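Local coordinates for hypothetical protein (Staphylococcus aureus subsp. aureus, PDB 1QYI) that is of unknown function but probably acts as a hydrolase of the haloacid dehalogenase (HAD) superfamily, carrying a large helical region beside its parallel-sheet core, at residues S14-R17 with C18-V21; Q61-K64 with I65-K68; L72-S76 with N77-L81; N139-G143 with K144-Y148. One frame throughout, in Å; residues are numbered along the deposited sequence.

Interaction 1 (S14-R17 with C18-V21); sequences SEER and CFDV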
loop_
_atom_site.group_PDB
_atom_site.type_symbol
_atom_site.label_atom_id
_atom_site.label_comp_id
_atom_site.label_asym_id
_atom_site.label_seq_id
_atom_site.Cartn_x
_atom_site.Cartn_y
_atom_site.Cartn_z
ATOM N N SER A 14 -6.834 -2.769 -7.387
ATOM C CA SER A 14 -6.361 -1.405 -7.231
ATOM C C SER A 14 -5.888 -1.230 -5.800
ATOM O O SER A 14 -6.026 -2.144 -4.990
ATOM C CB SER A 14 -7.461 -0.397 -7.567
ATOM O OG SER A 14 -8.656 -0.679 -6.867
ATOM N N GLU A 15 -5.315 -0.070 -5.494
ATOM C CA GLU A 15 -4.801 0.206 -4.153
ATOM C C GLU A 15 -5.752 1.026 -3.291
ATOM O O GLU A 15 -5.442 1.322 -2.139
ATOM C CB GLU A 15 -3.471 0.951 -4.248
ATOM C CG GLU A 15 -2.318 0.137 -4.799
ATOM C CD GLU A 15 -1.066 0.977 -4.984
ATOM O OE1 GLU A 15 -1.128 1.970 -5.742
ATOM O OE2 GLU A 15 -0.021 0.645 -4.380
ATOM N N GLU A 16 -6.902 1.386 -3.859
ATOM C CA GLU A 16 -7.910 2.198 -3.174
ATOM C C GLU A 16 -8.215 1.786 -1.738
ATOM O O GLU A 16 -8.243 2.626 -0.835
ATOM C CB GLU A 16 -9.219 2.189 -3.973
ATOM C CG GLU A 16 -9.153 2.967 -5.282
ATOM C CD GLU A 16 -8.834 4.437 -5.063
ATOM O OE1 GLU A 16 -9.564 5.112 -4.303
ATOM O OE2 GLU A 16 -7.855 4.921 -5.661
ATOM N N ARG A 17 -8.459 0.493 -1.534
ATOM C CA ARG A 17 -8.781 -0.032 -0.217
ATOM C C ARG A 17 -7.712 0.363 0.800
ATOM O O ARG A 17 -8.016 0.565 1.973
ATOM C CB ARG A 17 -8.906 -1.555 -0.275
ATOM C CG ARG A 17 -9.997 -2.133 0.612
ATOM C CD ARG A 17 -11.352 -2.176 -0.095
ATOM N NE ARG A 17 -12.269 -1.130 0.359
ATOM C CZ ARG A 17 -13.601 -1.230 0.319
ATOM N NH1 ARG A 17 -14.180 -2.325 -0.149
ATOM N NH2 ARG A 17 -14.361 -0.237 0.754
ATOM N N CYS A 18 -6.460 0.465 0.351
ATOM C CA CYS A 18 -5.382 0.853 1.249
ATOM C C CYS A 18 -5.696 2.235 1.801
ATOM O O CYS A 18 -5.657 2.452 3.018
ATOM C CB CYS A 18 -4.033 0.877 0.518
ATOM S SG CYS A 18 -3.302 -0.766 0.206
ATOM N N PHE A 19 -6.023 3.166 0.908
ATOM C CA PHE A 19 -6.353 4.530 1.312
ATOM C C PHE A 19 -7.603 4.520 2.208
ATOM O O PHE A 19 -7.740 5.355 3.111
ATOM C CB PHE A 19 -6.577 5.400 0.070
ATOM C CG PHE A 19 -5.493 5.260 -0.973
ATOM C CD1 PHE A 19 -4.145 5.316 -0.614
ATOM C CD2 PHE A 19 -5.819 5.076 -2.314
ATOM C CE1 PHE A 19 -3.144 5.191 -1.572
ATOM C CE2 PHE A 19 -4.824 4.950 -3.279
ATOM C CZ PHE A 19 -3.480 5.008 -2.908
ATOM N N ASP A 20 -8.506 3.574 1.950
ATOM C CA ASP A 20 -9.718 3.413 2.745
ATOM C C ASP A 20 -9.292 3.021 4.158
ATOM O O ASP A 20 -9.571 3.730 5.123
ATOM C CB ASP A 20 -10.593 2.283 2.187
ATOM C CG ASP A 20 -11.532 2.736 1.098
ATOM O OD1 ASP A 20 -11.372 3.858 0.548
ATOM O OD2 ASP A 20 -12.439 1.937 0.783
ATOM N N VAL A 21 -8.617 1.882 4.279
ATOM C CA VAL A 21 -8.187 1.425 5.591
ATOM C C VAL A 21 -7.379 2.536 6.255
ATOM O O VAL A 21 -7.559 2.810 7.441
ATOM C CB VAL A 21 -7.356 0.136 5.513
ATOM C CG1 VAL A 21 -6.902 -0.269 6.904
ATOM C CG2 VAL A 21 -8.202 -0.973 4.897
#
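Arg17 reaches Asp20 side-on across the first turn of helix 16-31, giving two nitrogens to a single carboxylate oxygen. NH2 of Arg17 lies 2.9 Å from OD2 of Asp20, and NE of Arg17 is 3.1 Å from that same OD2, on its anti side but tilted out of the carboxylate plane. The guanidinium and carboxylate planes stand 63° apart, so this salt bridge is not the flat pairing in which each nitrogen takes its own oxygen. Bends at chi2 (87°) and chi3 (-104°) fold the arginine chain forward along the helix. Glu16 meets Phe19 quite differently. Glu16 OE2 lies in the plane of the ring, at its edge, 3.9 Å from Phe19 CE2, while the backbone oxygen of Glu15 sits over one face toward the rim. Glu15 O also accepts Cys18 N at 2.8 Å. Asn77 and Met80 of helix 77-93 meet the ring around CD1. Arg56 of helix 49-60 forms salt bridges with OE1 of Glu16 and OD1 of Asp20. With arginines at both its oxygens, Asp20 probably stays ionised, and the shared Arg56 would offset the repulsion between the two acids, whose OE1 and OD1 are 5.3 Å apart.

Interaction 2 (Q61-K64 with I65-K68); sequences QKDK and ILNK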
loop_
_atom_site.group_PDB
_atom_site.type_symbol
_atom_site.label_atom_id
_atom_site.label_comp_id
_atom_site.label_asym_id
_atom_site.label_seq_id
_atom_site.Cartn_x
_atom_site.Cartn_y
_atom_site.Cartn_z
ATOM N N GLN A 61 -10.247 14.946 3.009
ATOM C CA GLN A 61 -10.817 16.093 2.304
ATOM C C GLN A 61 -10.810 15.915 0.784
ATOM O O GLN A 61 -10.102 16.621 0.055
ATOM C CB GLN A 61 -10.056 17.361 2.679
ATOM C CG GLN A 61 -10.084 17.660 4.159
ATOM C CD GLN A 61 -11.419 18.207 4.623
ATOM O OE1 GLN A 61 -11.752 19.365 4.371
ATOM N NE2 GLN A 61 -12.197 17.368 5.294
ATOM N N LYS A 62 -11.609 14.969 0.308
ATOM C CA LYS A 62 -11.692 14.685 -1.115
ATOM C C LYS A 62 -10.356 14.182 -1.633
ATOM O O LYS A 62 -10.042 14.337 -2.813
ATOM C CB LYS A 62 -12.110 15.928 -1.910
ATOM C CG LYS A 62 -13.617 16.212 -1.921
ATOM C CD LYS A 62 -14.411 15.053 -2.527
ATOM C CE LYS A 62 -15.905 15.353 -2.548
ATOM N NZ LYS A 62 -16.710 14.254 -3.160
ATOM N N ASP A 63 -9.567 13.587 -0.748
ATOM C CA ASP A 63 -8.270 13.044 -1.135
ATOM C C ASP A 63 -7.204 14.099 -1.401
ATOM O O ASP A 63 -6.105 13.781 -1.874
ATOM C CB ASP A 63 -8.437 12.140 -2.352
ATOM C CG ASP A 63 -8.963 10.774 -1.978
ATOM O OD1 ASP A 63 -9.549 10.642 -0.873
ATOM O OD2 ASP A 63 -8.804 9.835 -2.787
ATOM N N LYS A 64 -7.522 15.351 -1.083
ATOM C CA LYS A 64 -6.575 16.437 -1.261
ATOM C C LYS A 64 -5.347 16.188 -0.378
ATOM O O LYS A 64 -4.218 16.322 -0.840
ATOM C CB LYS A 64 -7.257 17.777 -0.935
ATOM C CG LYS A 64 -8.228 18.242 -2.037
ATOM C CD LYS A 64 -8.786 19.658 -1.835
ATOM C CE LYS A 64 -9.676 19.774 -0.602
ATOM N NZ LYS A 64 -10.338 21.113 -0.513
ATOM N N ILE A 65 -5.586 15.806 0.880
ATOM C CA ILE A 65 -4.527 15.507 1.854
ATOM C C ILE A 65 -3.762 14.273 1.368
ATOM O O ILE A 65 -2.533 14.215 1.427
ATOM C CB ILE A 65 -5.120 15.179 3.261
ATOM C CG1 ILE A 65 -5.944 16.354 3.785
ATOM C CG2 ILE A 65 -4.000 14.896 4.259
ATOM C CD1 ILE A 65 -6.618 16.075 5.119
ATOM N N LEU A 66 -4.516 13.298 0.874
ATOM C CA LEU A 66 -3.969 12.043 0.380
ATOM C C LEU A 66 -3.059 12.209 -0.839
ATOM O O LEU A 66 -2.072 11.485 -0.985
ATOM C CB LEU A 66 -5.121 11.091 0.056
ATOM C CG LEU A 66 -4.830 9.754 -0.627
ATOM C CD1 LEU A 66 -3.724 8.992 0.097
ATOM C CD2 LEU A 66 -6.113 8.938 -0.656
ATOM N N ASN A 67 -3.388 13.163 -1.707
ATOM C CA ASN A 67 -2.586 13.416 -2.901
ATOM C C ASN A 67 -1.390 14.323 -2.627
ATOM O O ASN A 67 -0.386 14.269 -3.344
ATOM C CB ASN A 67 -3.449 14.035 -4.001
ATOM C CG ASN A 67 -4.466 13.064 -4.552
ATOM O OD1 ASN A 67 -4.120 11.949 -4.947
ATOM N ND2 ASN A 67 -5.730 13.477 -4.583
ATOM N N LYS A 68 -1.496 15.159 -1.595
ATOM C CA LYS A 68 -0.412 16.064 -1.233
ATOM C C LYS A 68 0.745 15.242 -0.667
ATOM O O LYS A 68 1.906 15.500 -0.977
ATOM C CB LYS A 68 -0.880 17.081 -0.181
ATOM C CG LYS A 68 -0.231 18.474 -0.275
ATOM C CD LYS A 68 1.293 18.428 -0.415
ATOM C CE LYS A 68 1.924 19.827 -0.363
ATOM N NZ LYS A 68 1.426 20.750 -1.426
#
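The carboxylate of Asp63 has a methyl group of Leu66 over one face: CD2 of Leu66 is 3.5 Å from OD2 of Asp63 and 3.6 Å from its CG. The two side chains run side by side and point the same way, while OD2 is held by a salt bridge to Arg56 of helix 49-60. A second flat group, the amide of Asn67, has the backbone oxygen of Asp63 above its plane. ND2 of Asn67 comes to 2.8 Å of that oxygen, yet its hydrogens lie in the amide plane and do not point at it, so no hydrogen bond results. The bond goes instead from the backbone: Asn67 N to Asp63 O, 2.8 Å. This is the start of helix 64-71, with Asp63 at the N-cap position but its side chain giving no capping bond. A type I' turn from Gln61 to Lys64 links it to the preceding helix 49-60, closed by Lys64 N on Gln61 O at 3.1 Å. Gln61, at positive phi, crosses Ile65 obliquely, CG of Gln61 touching CD1 of Ile65 at 3.9 Å; its NE2 is bonded back to the carbonyl of Arg58. Ile65 continues inward against Phe60, Val84 and Leu134.

Interaction 3 (L72-S76 with N77-L81); sequences LGLNS and NWDML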
loop_
_atom_site.group_PDB
_atom_site.type_symbol
_atom_site.label_atom_id
_atom_site.label_comp_id
_atom_site.label_asym_id
_atom_site.label_seq_id
_atom_site.Cartn_x
_atom_site.Cartn_y
_atom_site.Cartn_z
ATOM N N LEU A 72 4.797 14.767 -2.042
ATOM C CA LEU A 72 5.905 15.106 -1.144
ATOM C C LEU A 72 6.845 13.932 -0.863
ATOM O O LEU A 72 7.881 14.089 -0.209
ATOM C CB LEU A 72 5.365 15.676 0.178
ATOM C CG LEU A 72 4.564 16.984 0.066
ATOM C CD1 LEU A 72 4.117 17.458 1.448
ATOM C CD2 LEU A 72 5.419 18.044 -0.607
ATOM N N GLY A 73 6.482 12.756 -1.365
ATOM C CA GLY A 73 7.313 11.579 -1.167
ATOM C C GLY A 73 6.791 10.573 -0.154
ATOM O O GLY A 73 7.487 9.611 0.183
ATOM N N LEU A 74 5.573 10.783 0.339
ATOM C CA LEU A 74 4.986 9.864 1.314
ATOM C C LEU A 74 3.983 8.939 0.653
ATOM O O LEU A 74 2.789 9.243 0.594
ATOM C CB LEU A 74 4.288 10.621 2.444
ATOM C CG LEU A 74 5.036 10.801 3.760
ATOM C CD1 LEU A 74 4.011 11.103 4.844
ATOM C CD2 LEU A 74 5.814 9.548 4.115
ATOM N N ASN A 75 4.473 7.804 0.170
ATOM C CA ASN A 75 3.620 6.843 -0.504
ATOM C C ASN A 75 3.299 5.611 0.335
ATOM O O ASN A 75 2.586 4.712 -0.120
ATOM C CB ASN A 75 4.255 6.435 -1.828
ATOM C CG ASN A 75 4.515 7.627 -2.731
ATOM O OD1 ASN A 75 5.493 8.352 -2.550
ATOM N ND2 ASN A 75 3.618 7.854 -3.691
ATOM N N SER A 76 3.814 5.571 1.560
ATOM C CA SER A 76 3.524 4.457 2.456
ATOM C C SER A 76 2.246 4.804 3.209
ATOM O O SER A 76 2.154 5.888 3.775
ATOM C CB SER A 76 4.661 4.250 3.455
ATOM O OG SER A 76 4.340 3.193 4.361
ATOM N N ASN A 77 1.268 3.901 3.217
ATOM C CA ASN A 77 0.009 4.178 3.908
ATOM C C ASN A 77 0.214 4.324 5.408
ATOM O O ASN A 77 -0.429 5.163 6.036
ATOM C CB ASN A 77 -1.022 3.076 3.638
ATOM C CG ASN A 77 -1.431 3.004 2.182
ATOM O OD1 ASN A 77 -0.698 2.486 1.340
ATOM N ND2 ASN A 77 -2.608 3.535 1.876
ATOM N N TRP A 78 1.098 3.506 5.979
ATOM C CA TRP A 78 1.379 3.578 7.408
ATOM C C TRP A 78 1.835 4.999 7.742
ATOM O O TRP A 78 1.276 5.651 8.630
ATOM C CB TRP A 78 2.472 2.574 7.809
ATOM C CG TRP A 78 2.107 1.118 7.594
ATOM C CD1 TRP A 78 0.844 0.569 7.624
ATOM C CD2 TRP A 78 3.011 0.019 7.395
ATOM N NE1 TRP A 78 0.916 -0.789 7.461
ATOM C CE2 TRP A 78 2.230 -1.159 7.317
ATOM C CE3 TRP A 78 4.407 -0.089 7.275
ATOM C CZ2 TRP A 78 2.798 -2.436 7.130
ATOM C CZ3 TRP A 78 4.975 -1.360 7.087
ATOM C CH2 TRP A 78 4.167 -2.516 7.017
ATOM N N ASP A 79 2.835 5.489 7.014
ATOM C CA ASP A 79 3.336 6.834 7.262
ATOM C C ASP A 79 2.253 7.900 7.082
ATOM O O ASP A 79 2.114 8.798 7.919
ATOM C CB ASP A 79 4.525 7.148 6.348
ATOM C CG ASP A 79 5.734 6.269 6.634
ATOM O OD1 ASP A 79 6.167 6.197 7.805
ATOM O OD2 ASP A 79 6.256 5.649 5.680
HETATM N N MSE A 80 1.483 7.793 6.002
HETATM C CA MSE A 80 0.426 8.761 5.727
HETATM C C MSE A 80 -0.616 8.882 6.843
HETATM O O MSE A 80 -0.894 9.982 7.322
HETATM C CB MSE A 80 -0.282 8.422 4.414
HETATM C CG MSE A 80 0.619 8.438 3.202
HETATM SE SE MSE A 80 -0.383 8.321 1.562
HETATM C CE MSE A 80 -1.610 6.885 2.059
ATOM N N LEU A 81 -1.196 7.756 7.244
ATOM C CA LEU A 81 -2.199 7.763 8.292
ATOM C C LEU A 81 -1.589 8.255 9.604
ATOM O O LEU A 81 -2.267 8.887 10.410
ATOM C CB LEU A 81 -2.791 6.365 8.464
ATOM C CG LEU A 81 -1.883 5.239 8.956
ATOM C CD1 LEU A 81 -1.770 5.288 10.478
ATOM C CD2 LEU A 81 -2.480 3.891 8.534
#
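Met80, present as selenomethionine, runs its side chain back past the backbone oxygens of Ser76 and Leu74. Its CB is 3.6 Å from Ser76 O, the same oxygen that accepts the Met80 amide in the first hydrogen bond of helix 77-93 (Met80 N to Ser76 O, 3.0 Å, N-H...O angle 165°). CG, set anti to the carbonyl carbon at chi1 -61°, comes to 3.0 Å of Ser76 O and makes an apolar contact with Leu74 CB at 4.3 Å. The chain then extends, bringing SE to 3.4 Å from Leu74 O. The bend at chi3 (-45°) turns CE back toward Asn77 at the start of the same helix, where it also rests against Leu66 and Phe19.

One residue earlier, Asp79 points its CB toward the same loop. CD2 of Leu74 packs on CB of Asp79 at 3.5 Å, the two side chains crossing at about a right angle. Ser76, the N-cap residue, lies against the carboxylate: its CB is 3.1 Å from Asp79 OD2, but its hydroxyl makes no hydrogen bond to that oxygen or to the amide of Asn77. The polar partners of Asp79 come from other helices: Lys144 makes a salt bridge to OD2 and the Trp174 indole gives a hydrogen bond to OD1.

The loop joins helix 64-71, closed by a Schellman motif at Gly73, to helix 77-93. Helix 16-31 borders it at Asn77, helix 144-158 packs on Leu74, and helix 172-195 meets Trp78, whose ring stands edge-to-face with Tyr181.

Interaction 4 (N139-G143 with K144-Y148); sequences NVKVG and KNNIY
Gly143 and Ile147 share the leading hydrogen bond at the start of helix 144-158: the Ile147 amide gives to Gly143 O at 2.8 Å, with the donor nearly along the C=O axis. One residue further, Tyr148 N gives to Lys144 O at 3.0 Å, so the helical pattern is under way at once. The carbonyl before the N-cap has a side-chain donor instead. Asn146 ND2 lies 2.7 Å from Val142 O, a weak bond because the N-H is poorly aimed, at 121°. Setting CG anti to the carbonyl carbon (chi1 -54°) turns the amide of Asn146 back toward the loop, and its ND2 comes to 3.3 Å of Gly143 CA. Its other end, OD1, has the aliphatic CE of Lys141 beside it at 3.3 Å, the two side chains crossing at a slant, while the charged NZ of Lys141 stands further back.

This is a helix N-terminus entered from an extended loop, with Gly143 in the N-cap position. Its phi of 127° is part of a conformation that calls for glycine, since a CB would press on the carbonyl oxygen of Val142 and on the amides of Asn145 and Asn146. The N-H of Gly143 is taken by the backbone oxygen of Leu72, tying this loop to the one that precedes helix 77-93. The hydroxyl of Tyr148 has a weak hydrogen bond with OD1 of Asp79, and the extended Lys144 chain carries NZ into a salt bridge with its OD2. Val140 makes the apolar part of the contact, its CG1 4.0 Å from Ile147 CA.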
loop_
_atom_site.group_PDB
_atom_site.type_symbol
_atom_site.label_atom_id
_atom_site.label_comp_id
_atom_site.label_asym_id
_atom_site.label_seq_id
_atom_site.Cartn_x
_atom_site.Cartn_y
_atom_site.Cartn_z
ATOM N N ASN A 139 3.898 24.349 3.682
ATOM C CA ASN A 139 5.315 24.619 3.456
ATOM C C ASN A 139 6.174 23.521 4.074
ATOM O O ASN A 139 6.670 23.658 5.190
ATOM C CB ASN A 139 5.693 25.992 4.031
ATOM C CG ASN A 139 5.345 26.127 5.503
ATOM O OD1 ASN A 139 4.766 25.217 6.103
ATOM N ND2 ASN A 139 5.693 27.268 6.093
ATOM N N VAL A 140 6.329 22.422 3.340
ATOM C CA VAL A 140 7.128 21.287 3.794
ATOM C C VAL A 140 7.958 20.764 2.617
ATOM O O VAL A 140 7.419 20.503 1.536
ATOM C CB VAL A 140 6.223 20.150 4.344
ATOM C CG1 VAL A 140 7.069 19.009 4.892
ATOM C CG2 VAL A 140 5.314 20.695 5.435
ATOM N N LYS A 141 9.267 20.624 2.824
ATOM C CA LYS A 141 10.157 20.149 1.764
ATOM C C LYS A 141 9.898 18.684 1.437
ATOM O O LYS A 141 9.687 17.862 2.329
ATOM C CB LYS A 141 11.636 20.338 2.152
ATOM C CG LYS A 141 12.593 20.234 0.950
ATOM C CD LYS A 141 14.074 20.422 1.316
ATOM C CE LYS A 141 14.621 19.253 2.134
ATOM N NZ LYS A 141 16.077 19.411 2.421
ATOM N N VAL A 142 9.914 18.365 0.148
ATOM C CA VAL A 142 9.684 17.003 -0.305
ATOM C C VAL A 142 10.690 16.047 0.336
ATOM O O VAL A 142 11.864 16.389 0.489
ATOM C CB VAL A 142 9.810 16.909 -1.842
ATOM C CG1 VAL A 142 9.618 15.476 -2.290
ATOM C CG2 VAL A 142 8.792 17.820 -2.509
ATOM N N GLY A 143 10.226 14.858 0.717
ATOM C CA GLY A 143 11.112 13.882 1.333
ATOM C C GLY A 143 10.591 13.354 2.657
ATOM O O GLY A 143 10.410 14.116 3.609
ATOM N N LYS A 144 10.355 12.047 2.723
ATOM C CA LYS A 144 9.837 11.429 3.935
ATOM C C LYS A 144 10.537 11.950 5.184
ATOM O O LYS A 144 9.888 12.458 6.104
ATOM C CB LYS A 144 9.978 9.907 3.858
ATOM C CG LYS A 144 9.386 9.170 5.050
ATOM C CD LYS A 144 9.516 7.661 4.877
ATOM C CE LYS A 144 9.218 6.915 6.165
ATOM N NZ LYS A 144 9.252 5.452 5.938
ATOM N N ASN A 145 11.861 11.820 5.213
ATOM C CA ASN A 145 12.665 12.278 6.343
ATOM C C ASN A 145 12.324 13.724 6.725
ATOM O O ASN A 145 12.173 14.054 7.907
ATOM C CB ASN A 145 14.157 12.167 6.003
ATOM C CG ASN A 145 14.528 12.890 4.714
ATOM O OD1 ASN A 145 15.711 13.103 4.428
ATOM N ND2 ASN A 145 13.526 13.265 3.929
ATOM N N ASN A 146 12.192 14.573 5.705
ATOM C CA ASN A 146 11.869 15.994 5.867
ATOM C C ASN A 146 10.460 16.189 6.415
ATOM O O ASN A 146 10.215 17.094 7.212
ATOM C CB ASN A 146 11.988 16.714 4.516
ATOM C CG ASN A 146 13.335 16.501 3.857
ATOM O OD1 ASN A 146 14.367 16.869 4.415
ATOM N ND2 ASN A 146 13.334 15.904 2.665
ATOM N N ILE A 147 9.533 15.348 5.968
ATOM C CA ILE A 147 8.150 15.432 6.423
ATOM C C ILE A 147 8.083 15.133 7.915
ATOM O O ILE A 147 7.372 15.807 8.656
ATOM C CB ILE A 147 7.253 14.428 5.673
ATOM C CG1 ILE A 147 7.211 14.788 4.182
ATOM C CG2 ILE A 147 5.850 14.418 6.285
ATOM C CD1 ILE A 147 6.548 13.753 3.313
ATOM N N TYR A 148 8.823 14.118 8.351
ATOM C CA TYR A 148 8.846 13.752 9.764
ATOM C C TYR A 148 9.475 14.847 10.619
ATOM O O TYR A 148 9.105 15.031 11.777
ATOM C CB TYR A 148 9.588 12.422 9.963
ATOM C CG TYR A 148 8.674 11.224 9.878
ATOM C CD1 TYR A 148 8.206 10.759 8.648
ATOM C CD2 TYR A 148 8.188 10.618 11.040
ATOM C CE1 TYR A 148 7.265 9.726 8.578
ATOM C CE2 TYR A 148 7.250 9.590 10.979
ATOM C CZ TYR A 148 6.789 9.150 9.749
ATOM O OH TYR A 148 5.823 8.168 9.704
#

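How the interactions relate
The four contacts follow one another along the chain without nesting, each at or near the start of a different helix: 16-31, 64-71, 77-93 and 144-158. Interactions 1, 2 and 3 form a compact group with centres 12 to 13 Å apart. Interaction 1 touches both others through Phe19, and Cys18 also lies on Asn77. Interaction 4 extends the row outward, 11 Å from interaction 3 between centres, where Leu74 packs on Ile147, but 23 Å from interaction 1. Interaction 1 follows strand 3-6 of the parallel sheet, so the series leads from the HAD-like core into the helical region, consistent with the cap insertions of that superfamily.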